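Local coordinates for EGF family domain-containing protein (Toxoplasma gondii, PDB 4Z80), which probably helps the parasite invade host cells as an AMA-type surface antigen that binds a RON2-family peptide, a pairing linked to the moving junction, at residues F104-R107 with D108-S112. Sequence-based numbering, arbitrary orientation.
Sequences FTKR and DGSRS. With SO4 (sulfate ion), chain I.
The carbonyl oxygen of Lys106 is gripped from opposite faces of its plane: Thr105 OG1 donates to it at 2.7 Å, tilted modestly from that plane, while Gly109 N comes from well above the other face at 2.9 Å. With chi1 at 71°, the threonine hydroxyl lies between its own backbone N and carbonyl carbon, where it can reach the next residue's oxygen; the methyl CG2 is left to pack on Ser112 CB. The Gly109 bond closes a type I beta turn from Lys106 to Gly109. Just beyond it, Lys106 N gives an almost straight bond (177°) to Ser110 O, which makes this a type I turn with a G1 beta bulge, reversing the chain after strand 101-104. Gly109 suits the bulge because a CB at its backbone angles (phi 86°, psi near zero) would be jammed against the preceding carbonyl oxygen. Asp108 begins an Asx turn: its OD1 takes Ser110 N from above the carboxylate plane and Ser110 OG, 2.7 Å away, on the syn side near that plane. The two bonds fix the rotation of the carboxylate, with OD1 lying against Lys106 CB, and serine fits here by supplying a second donor on a short side chain. The Arg107 guanidinium bonds instead to the backbone oxygens of Ser301 and Cys304. Lys106 and Arg111 run alongside each other, CD to CD 4.0 Å, and both reach a sulfate, probably from the crystallisation liquor. Arg111 meets it edge-on, NE to O2 nearly straight at 2.8 Å and NH2 to O4; Lys106, its chain bent at chi3, brings NZ to the same O2. The shared anion probably offsets the two positive charges, and a water donating to Asp108 OD2 also accepts a weak bond from Lys106 NZ.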
ATOM      1  N   PHE A 104       2.534  -9.763  11.052  1.00  9.26           N
ATOM      2  CA  PHE A 104       3.743 -10.414  11.541  1.00  9.02           C
ATOM      3  C   PHE A 104       3.309 -11.718  12.189  1.00 11.71           C
ATOM      4  O   PHE A 104       2.398 -11.720  13.008  1.00 11.61           O
ATOM      5  CB  PHE A 104       4.488  -9.534  12.533  1.00  9.77           C
ATOM      6  CG  PHE A 104       5.315  -8.457  11.885  1.00  9.74           C
ATOM      7  CD1 PHE A 104       4.732  -7.506  11.062  1.00 11.14           C
ATOM      8  CD2 PHE A 104       6.683  -8.388  12.107  1.00 11.50           C
ATOM      9  CE1 PHE A 104       5.511  -6.518  10.464  1.00 10.56           C
ATOM     10  CE2 PHE A 104       7.454  -7.391  11.519  1.00 11.82           C
ATOM     11  CZ  PHE A 104       6.866  -6.469  10.702  1.00 10.29           C
ATOM     12  N   THR A 105       3.935 -12.822  11.797  1.00 10.73           N
ATOM     13  CA  THR A 105       3.514 -14.147  12.236  1.00 10.90           C
ATOM     14  C   THR A 105       4.700 -15.046  12.572  1.00 11.04           C
ATOM     15  O   THR A 105       5.858 -14.701  12.338  1.00 12.15           O
ATOM     16  CB  THR A 105       2.668 -14.856  11.140  1.00 11.74           C
ATOM     17  OG1 THR A 105       3.516 -15.226  10.046  1.00 14.11           O
ATOM     18  CG2 THR A 105       1.570 -13.950  10.611  1.00 12.05           C
ATOM     19  N   LYS A 106       4.396 -16.220  13.114  1.00 11.10           N
ATOM     20  CA  LYS A 106       5.369 -17.297  13.115  1.00 11.79           C
ATOM     21  C   LYS A 106       5.404 -17.893  11.712  1.00 11.59           C
ATOM     22  O   LYS A 106       4.575 -17.558  10.862  1.00 13.63           O
ATOM     23  CB  LYS A 106       5.021 -18.339  14.169  1.00 12.91           C
ATOM     24  CG  LYS A 106       5.130 -17.764  15.566  1.00 15.28           C
ATOM     25  CD  LYS A 106       5.184 -18.825  16.626  1.00 24.54           C
ATOM     26  CE  LYS A 106       6.498 -19.588  16.576  1.00 24.04           C
ATOM     27  NZ  LYS A 106       6.594 -20.594  17.661  1.00 32.89           N
ATOM     28  N   ARG A 107       6.363 -18.772  11.461  1.00 14.35           N
ATOM     29  CA  ARG A 107       6.544 -19.318  10.121  1.00 13.56           C
ATOM     30  C   ARG A 107       5.335 -20.128   9.656  1.00 13.12           C
ATOM     31  O   ARG A 107       5.106 -20.261   8.455  1.00 13.11           O
ATOM     32  CB  ARG A 107       7.808 -20.178  10.082  1.00 13.83           C
ATOM     33  CG  ARG A 107       8.305 -20.486   8.682  1.00 16.33           C
ATOM     34  CD  ARG A 107       9.711 -21.072   8.693  1.00 17.52           C
ATOM     35  NE  ARG A 107      10.657 -20.137   9.286  1.00 16.37           N
ATOM     36  CZ  ARG A 107      11.320 -20.319  10.425  1.00 18.93           C
ATOM     37  NH1 ARG A 107      11.194 -21.437  11.131  1.00 24.19           N
ATOM     38  NH2 ARG A 107      12.130 -19.371  10.858  1.00 17.93           N
ATOM     39  N   ASP A 108       4.561 -20.662  10.599  1.00 12.72           N
ATOM     40  CA  ASP A 108       3.357 -21.401  10.250  1.00 12.53           C
ATOM     41  C   ASP A 108       2.108 -20.520  10.232  1.00 13.01           C
ATOM     42  O   ASP A 108       0.986 -21.016  10.139  1.00 13.50           O
ATOM     43  CB  ASP A 108       3.162 -22.590  11.205  1.00 13.51           C
ATOM     44  CG  ASP A 108       2.917 -22.175  12.643  1.00 19.94           C
ATOM     45  OD1 ASP A 108       2.940 -20.963  12.941  1.00 15.93           O
ATOM     46  OD2 ASP A 108       2.716 -23.077  13.489  1.00 21.57           O
ATOM     47  N   GLY A 109       2.299 -19.205  10.303  1.00 12.09           N
ATOM     48  CA  GLY A 109       1.176 -18.282  10.259  1.00 12.58           C
ATOM     49  C   GLY A 109       0.502 -18.009  11.597  1.00 13.84           C
ATOM     50  O   GLY A 109      -0.405 -17.179  11.661  1.00 14.08           O
ATOM     51  N   SER A 110       0.932 -18.696  12.655  1.00 11.57           N
ATOM     52  CA  SER A 110       0.310 -18.561  13.970  1.00 13.00           C
ATOM     53  C   SER A 110       0.807 -17.328  14.717  1.00 11.59           C
ATOM     54  O   SER A 110       1.799 -16.708  14.329  1.00 12.62           O
ATOM     55  CB  SER A 110       0.554 -19.824  14.823  1.00 13.45           C
ATOM     56  OG  SER A 110       1.907 -19.981  15.202  1.00 15.26           O
ATOM     57  N   ARG A 111       0.087 -16.983  15.783  1.00 13.10           N
ATOM     58  CA  ARG A 111       0.431 -15.873  16.674  1.00 13.31           C
ATOM     59  C   ARG A 111       0.564 -14.583  15.888  1.00 13.17           C
ATOM     60  O   ARG A 111       1.466 -13.782  16.124  1.00 15.02           O
ATOM     61  CB  ARG A 111       1.710 -16.180  17.455  1.00 14.08           C
ATOM     62  CG  ARG A 111       1.639 -17.562  18.106  1.00 18.28           C
ATOM     63  CD  ARG A 111       2.471 -17.709  19.342  1.00 23.61           C
ATOM     64  NE  ARG A 111       2.321 -19.061  19.890  1.00 26.00           N
ATOM     65  CZ  ARG A 111       1.355 -19.445  20.723  1.00 24.73           C
ATOM     66  NH1 ARG A 111       0.435 -18.582  21.141  1.00 26.89           N
ATOM     67  NH2 ARG A 111       1.313 -20.704  21.151  1.00 23.87           N
ATOM     68  N   SER A 112      -0.373 -14.380  14.975  1.00 13.96           N
ATOM     69  CA  SER A 112      -0.322 -13.239  14.087  1.00 14.12           C
ATOM     70  C   SER A 112      -0.577 -11.952  14.849  1.00 15.54           C
ATOM     71  O   SER A 112      -1.362 -11.914  15.801  1.00 17.14           O
ATOM     72  CB  SER A 112      -1.326 -13.388  12.952  1.00 15.74           C
ATOM     73  OG  SER A 112      -2.644 -13.525  13.446  1.00 17.80           O
TER
HETATM   74  S   SO4 I 605       4.768 -21.965  20.338  1.00 30.63           S
HETATM   75  O1  SO4 I 605       5.470 -23.051  19.658  1.00 33.97           O
HETATM   76  O2  SO4 I 605       4.321 -20.975  19.358  1.00 27.91           O
HETATM   77  O3  SO4 I 605       5.686 -21.344  21.299  1.00 24.31           O
HETATM   78  O4  SO4 I 605       3.586 -22.488  21.027  1.00 27.90           O
HETATM   79  O   HOH W   1       5.117 -22.426  15.375  1.00 31.82           O